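Peroxisomal acyl-coenzyme A oxidase 1 (Arabidopsis thaliana, PDB 1W07) catalyses the FAD-dependent oxidation of medium- and long-chain acyl-CoAs to 2-trans-enoyl-CoAs in peroxisomal beta-oxidation, passing electrons to oxygen to give hydrogen peroxide. Local coordinates at residues Asp326-Gln331 / Leu592-Arg597; Arg305-Arg310 / Thr322-Tyr327. The protein carries 1 engineered substitution. All blocks are in the same frame, centred on the assembly; numbering follows the deposited sequence.

Contact 1. Residues Asp326-Gln331 / Leu592-Arg597; sequences DYKTQQ and LYTQVR. With FAD (flavin-adenine dinucleotide), chain C.
R597 reaches D326 side-on, with two guanidinium nitrogens converging on a single carboxylate oxygen. R597 NE lies 2.7 Å and R597 NH2 2.9 Å from D326 OD1, which sits almost in the guanidinium plane, although the carboxylate as a whole is turned 39° from that plane. The R597 chain leaves with CG opposite the backbone N and turns at chi2 (61°), which brings this edge round to D326. Its remaining nitrogen, NH1, pairs with E10, so the guanidinium links two carboxylates.

The second polar group centres on K328. Its chain, folded at chi2 and chi4, swings K328 NZ back to Q331 OE1 (2.7 Å) while K328 NZ also reaches T594 OG1 at 3.0 Å across the contact. The lysine thus ties its own helix turn to the facing helix. Q331 runs antiparallel to the Y593 side chain, its amide steeply inclined to the ring (77°); Q331 OE1 is 3.5 Å from Y593 CB. At the other end of the amide, Q331 NE2 packs against R597 CD (3.8 Å) and is hydrogen-bonded to I325 O. The Y593 hydroxyl bonds to N332.

Y327 and Q330 face FAD instead: adenine lies over one face of the Y327 ring, and Q330 OE1 accepts a bond from ribose O3B of FAD at 2.7 Å.

In the fold, the start of helix 328-363 in the C-alpha1 region meets the end of helix 579-596 in the C-terminal helical region; helix 548-566 covers L592 and V596, and Q513 and V520 of the second subunit pack on Y327, K328 and T329.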
loop_
_atom_site.group_PDB
_atom_site.type_symbol
_atom_site.label_atom_id
_atom_site.label_comp_id
_atom_site.label_asym_id
_atom_site.label_seq_id
_atom_site.Cartn_x
_atom_site.Cartn_y
_atom_site.Cartn_z
ATOM N N ASP B 326 9.294 -16.614 -14.088
ATOM C CA ASP B 326 10.628 -17.187 -14.330
ATOM C C ASP B 326 11.744 -16.185 -13.954
ATOM O O ASP B 326 12.901 -16.565 -13.823
ATOM C CB ASP B 326 10.818 -17.532 -15.815
ATOM C CG ASP B 326 10.173 -18.849 -16.231
ATOM O OD1 ASP B 326 9.401 -19.445 -15.447
ATOM O OD2 ASP B 326 10.446 -19.278 -17.376
ATOM N N TYR B 327 11.404 -14.906 -13.818
ATOM C CA TYR B 327 12.394 -13.872 -13.498
ATOM C C TYR B 327 12.718 -13.843 -12.009
ATOM O O TYR B 327 11.814 -13.827 -11.174
ATOM C CB TYR B 327 11.881 -12.499 -13.949
ATOM C CG TYR B 327 11.728 -12.355 -15.456
ATOM C CD1 TYR B 327 10.601 -11.737 -16.006
ATOM C CD2 TYR B 327 12.711 -12.826 -16.331
ATOM C CE1 TYR B 327 10.455 -11.597 -17.385
ATOM C CE2 TYR B 327 12.576 -12.687 -17.710
ATOM C CZ TYR B 327 11.442 -12.077 -18.232
ATOM O OH TYR B 327 11.276 -12.004 -19.599
ATOM N N LYS B 328 14.010 -13.832 -11.674
ATOM C CA LYS B 328 14.452 -13.828 -10.283
ATOM C C LYS B 328 13.909 -12.672 -9.442
ATOM O O LYS B 328 13.679 -12.839 -8.252
ATOM C CB LYS B 328 15.990 -13.896 -10.220
ATOM C CG LYS B 328 16.525 -15.325 -10.345
ATOM C CD LYS B 328 16.112 -16.153 -9.128
ATOM C CE LYS B 328 16.451 -17.647 -9.242
ATOM N NZ LYS B 328 15.575 -18.431 -10.167
ATOM N N THR B 329 13.703 -11.507 -10.052
ATOM C CA THR B 329 13.139 -10.351 -9.354
ATOM C C THR B 329 11.676 -10.662 -8.987
ATOM O O THR B 329 11.196 -10.305 -7.908
ATOM C CB THR B 329 13.117 -9.122 -10.241
ATOM O OG1 THR B 329 12.581 -9.492 -11.512
ATOM C CG2 THR B 329 14.527 -8.528 -10.412
ATOM N N GLN B 330 10.945 -11.307 -9.893
ATOM C CA GLN B 330 9.550 -11.656 -9.621
ATOM C C GLN B 330 9.536 -12.677 -8.472
ATOM O O GLN B 330 8.719 -12.581 -7.556
ATOM C CB GLN B 330 8.901 -12.254 -10.886
ATOM C CG GLN B 330 7.359 -12.344 -10.883
ATOM C CD GLN B 330 6.696 -11.000 -11.126
ATOM O OE1 GLN B 330 7.372 -9.977 -11.218
ATOM N NE2 GLN B 330 5.366 -10.995 -11.229
ATOM N N GLN B 331 10.455 -13.641 -8.518
ATOM C CA GLN B 331 10.543 -14.692 -7.493
ATOM C C GLN B 331 10.943 -14.137 -6.115
ATOM O O GLN B 331 10.407 -14.558 -5.073
ATOM C CB GLN B 331 11.548 -15.764 -7.939
ATOM C CG GLN B 331 11.240 -16.322 -9.334
ATOM C CD GLN B 331 12.161 -17.454 -9.754
ATOM O OE1 GLN B 331 13.233 -17.653 -9.171
ATOM N NE2 GLN B 331 11.760 -18.191 -10.785
ATOM N N LEU B 592 16.976 -21.767 -3.632
ATOM C CA LEU B 592 15.655 -22.162 -3.123
ATOM C C LEU B 592 14.546 -21.602 -4.013
ATOM O O LEU B 592 13.492 -22.220 -4.168
ATOM C CB LEU B 592 15.463 -21.688 -1.671
ATOM C CG LEU B 592 16.324 -22.381 -0.603
ATOM C CD1 LEU B 592 16.153 -21.689 0.731
ATOM C CD2 LEU B 592 15.927 -23.835 -0.478
ATOM N N TYR B 593 14.769 -20.431 -4.598
ATOM C CA TYR B 593 13.764 -19.864 -5.485
ATOM C C TYR B 593 13.616 -20.793 -6.701
ATOM O O TYR B 593 12.500 -21.184 -7.074
ATOM C CB TYR B 593 14.176 -18.468 -5.948
ATOM C CG TYR B 593 14.107 -17.386 -4.872
ATOM C CD1 TYR B 593 13.271 -17.508 -3.761
ATOM C CD2 TYR B 593 14.828 -16.203 -5.010
ATOM C CE1 TYR B 593 13.154 -16.468 -2.805
ATOM C CE2 TYR B 593 14.725 -15.156 -4.077
ATOM C CZ TYR B 593 13.885 -15.294 -2.980
ATOM O OH TYR B 593 13.781 -14.240 -2.083
ATOM N N THR B 594 14.747 -21.146 -7.312
ATOM C CA THR B 594 14.766 -22.035 -8.468
ATOM C C THR B 594 14.100 -23.366 -8.155
ATOM O O THR B 594 13.466 -23.960 -9.018
ATOM C CB THR B 594 16.204 -22.279 -8.925
ATOM O OG1 THR B 594 16.770 -21.028 -9.330
ATOM C CG2 THR B 594 16.262 -23.285 -10.101
ATOM N N GLN B 595 14.245 -23.836 -6.919
ATOM C CA GLN B 595 13.629 -25.098 -6.536
ATOM C C GLN B 595 12.121 -24.958 -6.348
ATOM O O GLN B 595 11.354 -25.869 -6.664
ATOM C CB GLN B 595 14.259 -25.626 -5.248
ATOM C CG GLN B 595 15.669 -26.134 -5.445
ATOM C CD GLN B 595 16.379 -26.433 -4.145
ATOM O OE1 GLN B 595 15.922 -27.247 -3.346
ATOM N NE2 GLN B 595 17.510 -25.772 -3.927
ATOM N N VAL B 596 11.685 -23.811 -5.840
ATOM C CA VAL B 596 10.262 -23.589 -5.604
ATOM C C VAL B 596 9.502 -23.239 -6.872
ATOM O O VAL B 596 8.308 -23.531 -6.985
ATOM C CB VAL B 596 10.061 -22.483 -4.537
ATOM C CG1 VAL B 596 8.601 -22.004 -4.510
ATOM C CG2 VAL B 596 10.460 -23.038 -3.188
ATOM N N ARG B 597 10.197 -22.626 -7.827
ATOM C CA ARG B 597 9.591 -22.210 -9.097
ATOM C C ARG B 597 8.611 -23.192 -9.739
ATOM O O ARG B 597 7.479 -22.822 -10.064
ATOM C CB ARG B 597 10.688 -21.859 -10.106
ATOM C CG ARG B 597 10.225 -21.784 -11.580
ATOM C CD ARG B 597 9.166 -20.727 -11.809
ATOM N NE ARG B 597 8.698 -20.744 -13.199
ATOM C CZ ARG B 597 7.633 -21.415 -13.623
ATOM N NH1 ARG B 597 6.902 -22.125 -12.768
ATOM N NH2 ARG B 597 7.293 -21.367 -14.900
HETATM P PA FAD C . 4.504 -6.223 -17.195
HETATM O O1A FAD C . 5.617 -5.596 -17.943
HETATM O O2A FAD C . 3.726 -7.302 -17.847
HETATM O O5B FAD C . 5.071 -6.739 -15.780
HETATM C C5B FAD C . 4.291 -7.572 -14.918
HETATM C C4B FAD C . 5.189 -8.184 -13.838
HETATM O O4B FAD C . 6.281 -8.829 -14.527
HETATM C C3B FAD C . 5.816 -7.091 -12.967
HETATM O O3B FAD C . 6.164 -7.635 -11.690
HETATM C C2B FAD C . 7.070 -6.735 -13.763
HETATM O O2B FAD C . 8.068 -6.218 -12.880
HETATM C C1B FAD C . 7.498 -8.141 -14.192
HETATM N N9A FAD C . 8.393 -8.093 -15.368
HETATM C C8A FAD C . 8.020 -7.846 -16.625
HETATM N N7A FAD C . 9.078 -7.902 -17.428
HETATM C C5A FAD C . 10.137 -8.198 -16.678
HETATM C C6A FAD C . 11.482 -8.388 -16.965
HETATM N N6A FAD C . 11.926 -8.314 -18.215
HETATM N N1A FAD C . 12.353 -8.702 -15.914
HETATM C C2A FAD C . 11.852 -8.821 -14.612
HETATM N N3A FAD C . 10.564 -8.628 -14.378
HETATM C C4A FAD C . 9.707 -8.323 -15.366
HETATM N N1 FAD C . -0.778 2.748 -22.028
HETATM C C2 FAD C . -0.979 3.506 -23.188
HETATM O O2 FAD C . -0.599 3.080 -24.275
HETATM N N3 FAD C . -1.659 4.728 -23.093
HETATM C C4 FAD C . -2.143 5.175 -21.856
HETATM O O4 FAD C . -2.744 6.244 -21.785
HETATM C C4X FAD C . -1.940 4.413 -20.711
HETATM N N5 FAD C . -2.476 4.820 -19.481
HETATM C C5X FAD C . -2.307 4.043 -18.328
HETATM C C6 FAD C . -2.956 4.389 -17.147
HETATM C C7 FAD C . -2.912 3.531 -16.049
HETATM C C7M FAD C . -3.676 3.912 -14.779
HETATM C C8 FAD C . -2.206 2.330 -16.130
HETATM C C8M FAD C . -2.174 1.341 -14.959
HETATM C C9 FAD C . -1.542 1.999 -17.307
HETATM C C9A FAD C . -1.588 2.849 -18.412
HETATM N N10 FAD C . -1.007 2.469 -19.628
HETATM C C10 FAD C . -1.255 3.207 -20.794
HETATM C "C1'" FAD C . -0.194 1.232 -19.722
HETATM C "C2'" FAD C . 1.175 1.499 -19.086
HETATM O "O2'" FAD C . 1.755 2.667 -19.676
HETATM C "C3'" FAD C . 2.171 0.342 -19.205
HETATM O "O3'" FAD C . 2.352 -0.008 -20.580
HETATM C "C4'" FAD C . 1.727 -0.898 -18.426
HETATM O "O4'" FAD C . 1.175 -0.543 -17.156
HETATM C "C5'" FAD C . 2.920 -1.830 -18.215
HETATM O "O5'" FAD C . 2.566 -2.853 -17.285
HETATM P P FAD C . 2.449 -4.388 -17.745
HETATM O O1P FAD C . 1.072 -4.835 -17.440
HETATM O O2P FAD C . 2.949 -4.518 -19.132
HETATM O O3P FAD C . 3.471 -5.086 -16.717
#

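Contact 2. Residues Arg305-Arg310 / Thr322-Tyr327; sequences RYSAVR and TQVIDY. With FAD (flavin-adenine dinucleotide), chain C.
S307, A308 and R310 offer their carbonyls to the loop 322-327 at the C-terminal end of helix 278-309, in the helical C-alpha1 region of the acyl-CoA dehydrogenase-type fold. The connection to helix 328-363 doubles back here and passes through a short 3-10 turn, 324-326, whose donors meet oxygens at the helix end. I325 N binds S307 O (3.0 Å) from above the carbonyl plane, and V324 N binds R310 O (2.9 Å) more nearly head-on. The side chain of Q323 brings its amide to A308 O: Q323 NE2 lies 2.8 Å away, in both the amide and carbonyl planes, on a lone pair and nearly straight (171°). NE2 also bonds to E10.

V324 divides its two methyls between protein and cofactor. V324 CG2, held between the backbone N and the carbonyl carbon, presses on S307 O at 3.3 Å; V324 CG1, anti to the carbonyl carbon, touches ribose O4B of FAD at 3.2 Å. I325 sets its CB against S307 CB (3.6 Å), with I325 CG2 against both S307 O and A308 CA. S307 OG turns back to A303 O in its own helix and also meets Q330.

R310 starts with CG opposite its backbone N, its CB over one face of the Y306 ring, then bends at chi2 (68°) and runs straight to the FAD pyrophosphate. R310 NH1 bonds to Y626 OH of its own chain and, weakly, to L140 O of the second subunit. NH2 makes a weak bond to O2A, and the stronger one comes from R310 NE, 2.7 Å from FAD O2A.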
loop_
_atom_site.group_PDB
_atom_site.type_symbol
_atom_site.label_atom_id
_atom_site.label_comp_id
_atom_site.label_asym_id
_atom_site.label_seq_id
_atom_site.Cartn_x
_atom_site.Cartn_y
_atom_site.Cartn_z
ATOM N N ARG B 305 -0.529 -17.256 -9.819
ATOM C CA ARG B 305 -1.153 -17.749 -11.041
ATOM C C ARG B 305 -0.973 -16.752 -12.179
ATOM O O ARG B 305 -0.572 -17.128 -13.283
ATOM C CB ARG B 305 -2.642 -18.037 -10.798
ATOM C CG ARG B 305 -2.893 -19.215 -9.859
ATOM C CD ARG B 305 -4.378 -19.419 -9.616
ATOM N NE ARG B 305 -4.642 -20.637 -8.858
ATOM C CZ ARG B 305 -5.791 -20.915 -8.258
ATOM N NH1 ARG B 305 -5.929 -22.052 -7.592
ATOM N NH2 ARG B 305 -6.794 -20.054 -8.315
ATOM N N TYR B 306 -1.254 -15.474 -11.927
ATOM C CA TYR B 306 -1.069 -14.504 -12.995
ATOM C C TYR B 306 0.386 -14.439 -13.471
ATOM O O TYR B 306 0.639 -14.189 -14.649
ATOM C CB TYR B 306 -1.513 -13.119 -12.552
ATOM C CG TYR B 306 -1.419 -12.107 -13.665
ATOM C CD1 TYR B 306 -2.275 -12.175 -14.769
ATOM C CD2 TYR B 306 -0.469 -11.087 -13.632
ATOM C CE1 TYR B 306 -2.186 -11.248 -15.804
ATOM C CE2 TYR B 306 -0.371 -10.159 -14.665
ATOM C CZ TYR B 306 -1.229 -10.243 -15.742
ATOM O OH TYR B 306 -1.129 -9.321 -16.758
ATOM N N SER B 307 1.340 -14.645 -12.564
ATOM C CA SER B 307 2.763 -14.594 -12.925
ATOM C C SER B 307 3.134 -15.747 -13.855
ATOM O O SER B 307 4.072 -15.646 -14.643
ATOM C CB SER B 307 3.647 -14.656 -11.678
ATOM O OG SER B 307 3.513 -13.488 -10.878
ATOM N N ALA B 308 2.394 -16.842 -13.748
ATOM C CA ALA B 308 2.629 -18.017 -14.581
ATOM C C ALA B 308 1.943 -17.854 -15.936
ATOM O O ALA B 308 2.349 -18.466 -16.924
ATOM C CB ALA B 308 2.113 -19.264 -13.883
ATOM N N VAL B 309 0.900 -17.030 -15.974
ATOM C CA VAL B 309 0.170 -16.794 -17.222
ATOM C C VAL B 309 0.807 -15.652 -18.011
ATOM O O VAL B 309 1.002 -15.755 -19.222
ATOM C CB VAL B 309 -1.312 -16.420 -16.957
ATOM C CG1 VAL B 309 -1.955 -15.905 -18.233
ATOM C CG2 VAL B 309 -2.082 -17.634 -16.441
ATOM N N ARG B 310 1.134 -14.571 -17.316
ATOM C CA ARG B 310 1.726 -13.408 -17.962
ATOM C C ARG B 310 3.137 -13.642 -18.508
ATOM O O ARG B 310 4.030 -14.107 -17.795
ATOM C CB ARG B 310 1.743 -12.239 -16.980
ATOM C CG ARG B 310 2.332 -10.951 -17.540
ATOM C CD ARG B 310 1.454 -10.335 -18.632
ATOM N NE ARG B 310 1.961 -9.026 -19.031
ATOM C CZ ARG B 310 1.303 -8.164 -19.807
ATOM N NH1 ARG B 310 0.091 -8.459 -20.277
ATOM N NH2 ARG B 310 1.856 -6.994 -20.123
ATOM N N THR B 322 8.856 -15.138 -22.215
ATOM C CA THR B 322 9.025 -15.845 -20.940
ATOM C C THR B 322 7.979 -15.487 -19.878
ATOM O O THR B 322 7.614 -14.321 -19.717
ATOM C CB THR B 322 10.425 -15.523 -20.338
ATOM O OG1 THR B 322 11.433 -15.747 -21.332
ATOM C CG2 THR B 322 10.709 -16.382 -19.111
ATOM N N GLN B 323 7.522 -16.483 -19.126
ATOM C CA GLN B 323 6.568 -16.248 -18.044
ATOM C C GLN B 323 7.278 -15.356 -17.019
ATOM O O GLN B 323 8.429 -15.628 -16.643
ATOM C CB GLN B 323 6.180 -17.577 -17.409
ATOM C CG GLN B 323 5.390 -18.486 -18.336
ATOM C CD GLN B 323 5.409 -19.919 -17.863
ATOM O OE1 GLN B 323 6.383 -20.636 -18.085
ATOM N NE2 GLN B 323 4.350 -20.337 -17.182
ATOM N N VAL B 324 6.618 -14.296 -16.555
ATOM C CA VAL B 324 7.278 -13.403 -15.616
ATOM C C VAL B 324 7.699 -14.108 -14.348
ATOM O O VAL B 324 8.676 -13.711 -13.713
ATOM C CB VAL B 324 6.417 -12.146 -15.273
ATOM C CG1 VAL B 324 6.206 -11.327 -16.543
ATOM C CG2 VAL B 324 5.097 -12.545 -14.624
ATOM N N ILE B 325 6.996 -15.181 -13.997
ATOM C CA ILE B 325 7.335 -15.925 -12.791
ATOM C C ILE B 325 8.717 -16.590 -12.885
ATOM O O ILE B 325 9.244 -17.069 -11.877
ATOM C CB ILE B 325 6.270 -16.986 -12.474
ATOM C CG1 ILE B 325 6.447 -17.480 -11.034
ATOM C CG2 ILE B 325 6.367 -18.152 -13.453
ATOM C CD1 ILE B 325 5.292 -18.359 -10.535
ATOM N N ASP B 326 9.294 -16.614 -14.088
ATOM C CA ASP B 326 10.628 -17.187 -14.330
ATOM C C ASP B 326 11.744 -16.185 -13.954
ATOM O O ASP B 326 12.901 -16.565 -13.823
ATOM C CB ASP B 326 10.818 -17.532 -15.815
ATOM C CG ASP B 326 10.173 -18.849 -16.231
ATOM O OD1 ASP B 326 9.401 -19.445 -15.447
ATOM O OD2 ASP B 326 10.446 -19.278 -17.376
ATOM N N TYR B 327 11.404 -14.906 -13.818
ATOM C CA TYR B 327 12.394 -13.872 -13.498
ATOM C C TYR B 327 12.718 -13.843 -12.009
ATOM O O TYR B 327 11.814 -13.827 -11.174
ATOM C CB TYR B 327 11.881 -12.499 -13.949
ATOM C CG TYR B 327 11.728 -12.355 -15.456
ATOM C CD1 TYR B 327 10.601 -11.737 -16.006
ATOM C CD2 TYR B 327 12.711 -12.826 -16.331
ATOM C CE1 TYR B 327 10.455 -11.597 -17.385
ATOM C CE2 TYR B 327 12.576 -12.687 -17.710
ATOM C CZ TYR B 327 11.442 -12.077 -18.232
ATOM O OH TYR B 327 11.276 -12.004 -19.599
HETATM P PA FAD C . 4.504 -6.223 -17.195
HETATM O O1A FAD C . 5.617 -5.596 -17.943
HETATM O O2A FAD C . 3.726 -7.302 -17.847
HETATM O O5B FAD C . 5.071 -6.739 -15.780
HETATM C C5B FAD C . 4.291 -7.572 -14.918
HETATM C C4B FAD C . 5.189 -8.184 -13.838
HETATM O O4B FAD C . 6.281 -8.829 -14.527
HETATM C C3B FAD C . 5.816 -7.091 -12.967
HETATM O O3B FAD C . 6.164 -7.635 -11.690
HETATM C C2B FAD C . 7.070 -6.735 -13.763
HETATM O O2B FAD C . 8.068 -6.218 -12.880
HETATM C C1B FAD C . 7.498 -8.141 -14.192
HETATM N N9A FAD C . 8.393 -8.093 -15.368
HETATM C C8A FAD C . 8.020 -7.846 -16.625
HETATM N N7A FAD C . 9.078 -7.902 -17.428
HETATM C C5A FAD C . 10.137 -8.198 -16.678
HETATM C C6A FAD C . 11.482 -8.388 -16.965
HETATM N N6A FAD C . 11.926 -8.314 -18.215
HETATM N N1A FAD C . 12.353 -8.702 -15.914
HETATM C C2A FAD C . 11.852 -8.821 -14.612
HETATM N N3A FAD C . 10.564 -8.628 -14.378
HETATM C C4A FAD C . 9.707 -8.323 -15.366
HETATM N N1 FAD C . -0.778 2.748 -22.028
HETATM C C2 FAD C . -0.979 3.506 -23.188
HETATM O O2 FAD C . -0.599 3.080 -24.275
HETATM N N3 FAD C . -1.659 4.728 -23.093
HETATM C C4 FAD C . -2.143 5.175 -21.856
HETATM O O4 FAD C . -2.744 6.244 -21.785
HETATM C C4X FAD C . -1.940 4.413 -20.711
HETATM N N5 FAD C . -2.476 4.820 -19.481
HETATM C C5X FAD C . -2.307 4.043 -18.328
HETATM C C6 FAD C . -2.956 4.389 -17.147
HETATM C C7 FAD C . -2.912 3.531 -16.049
HETATM C C7M FAD C . -3.676 3.912 -14.779
HETATM C C8 FAD C . -2.206 2.330 -16.130
HETATM C C8M FAD C . -2.174 1.341 -14.959
HETATM C C9 FAD C . -1.542 1.999 -17.307
HETATM C C9A FAD C . -1.588 2.849 -18.412
HETATM N N10 FAD C . -1.007 2.469 -19.628
HETATM C C10 FAD C . -1.255 3.207 -20.794
HETATM C "C1'" FAD C . -0.194 1.232 -19.722
HETATM C "C2'" FAD C . 1.175 1.499 -19.086
HETATM O "O2'" FAD C . 1.755 2.667 -19.676
HETATM C "C3'" FAD C . 2.171 0.342 -19.205
HETATM O "O3'" FAD C . 2.352 -0.008 -20.580
HETATM C "C4'" FAD C . 1.727 -0.898 -18.426
HETATM O "O4'" FAD C . 1.175 -0.543 -17.156
HETATM C "C5'" FAD C . 2.920 -1.830 -18.215
HETATM O "O5'" FAD C . 2.566 -2.853 -17.285
HETATM P P FAD C . 2.449 -4.388 -17.745
HETATM O O1P FAD C . 1.072 -4.835 -17.440
HETATM O O2P FAD C . 2.949 -4.518 -19.132
HETATM O O3P FAD C . 3.471 -5.086 -16.717
#

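How the contacts relate
Contact 2 is the more buried and local of the two, joining neighbouring parts of one connection between helices 278-309 and 328-363; contact 1 is partly exposed and joins residues more than 260 positions apart, from two helical regions. They share D326 and Y327, and two side-chain bonds from the start of helix 328-363 connect them. Contact 2 relies on three helix-end carbonyls, met by two backbone N-H groups and the Q323 amide, with V324 and I325 packed round S307 and A308; contact 1 relies on a salt bridge, a lysine shared by an amide and a hydroxyl, and an amide packed beside a tyrosine. Both line the FAD site: 326-331 at the adenine and ribose, 305-310 at the pyrophosphate.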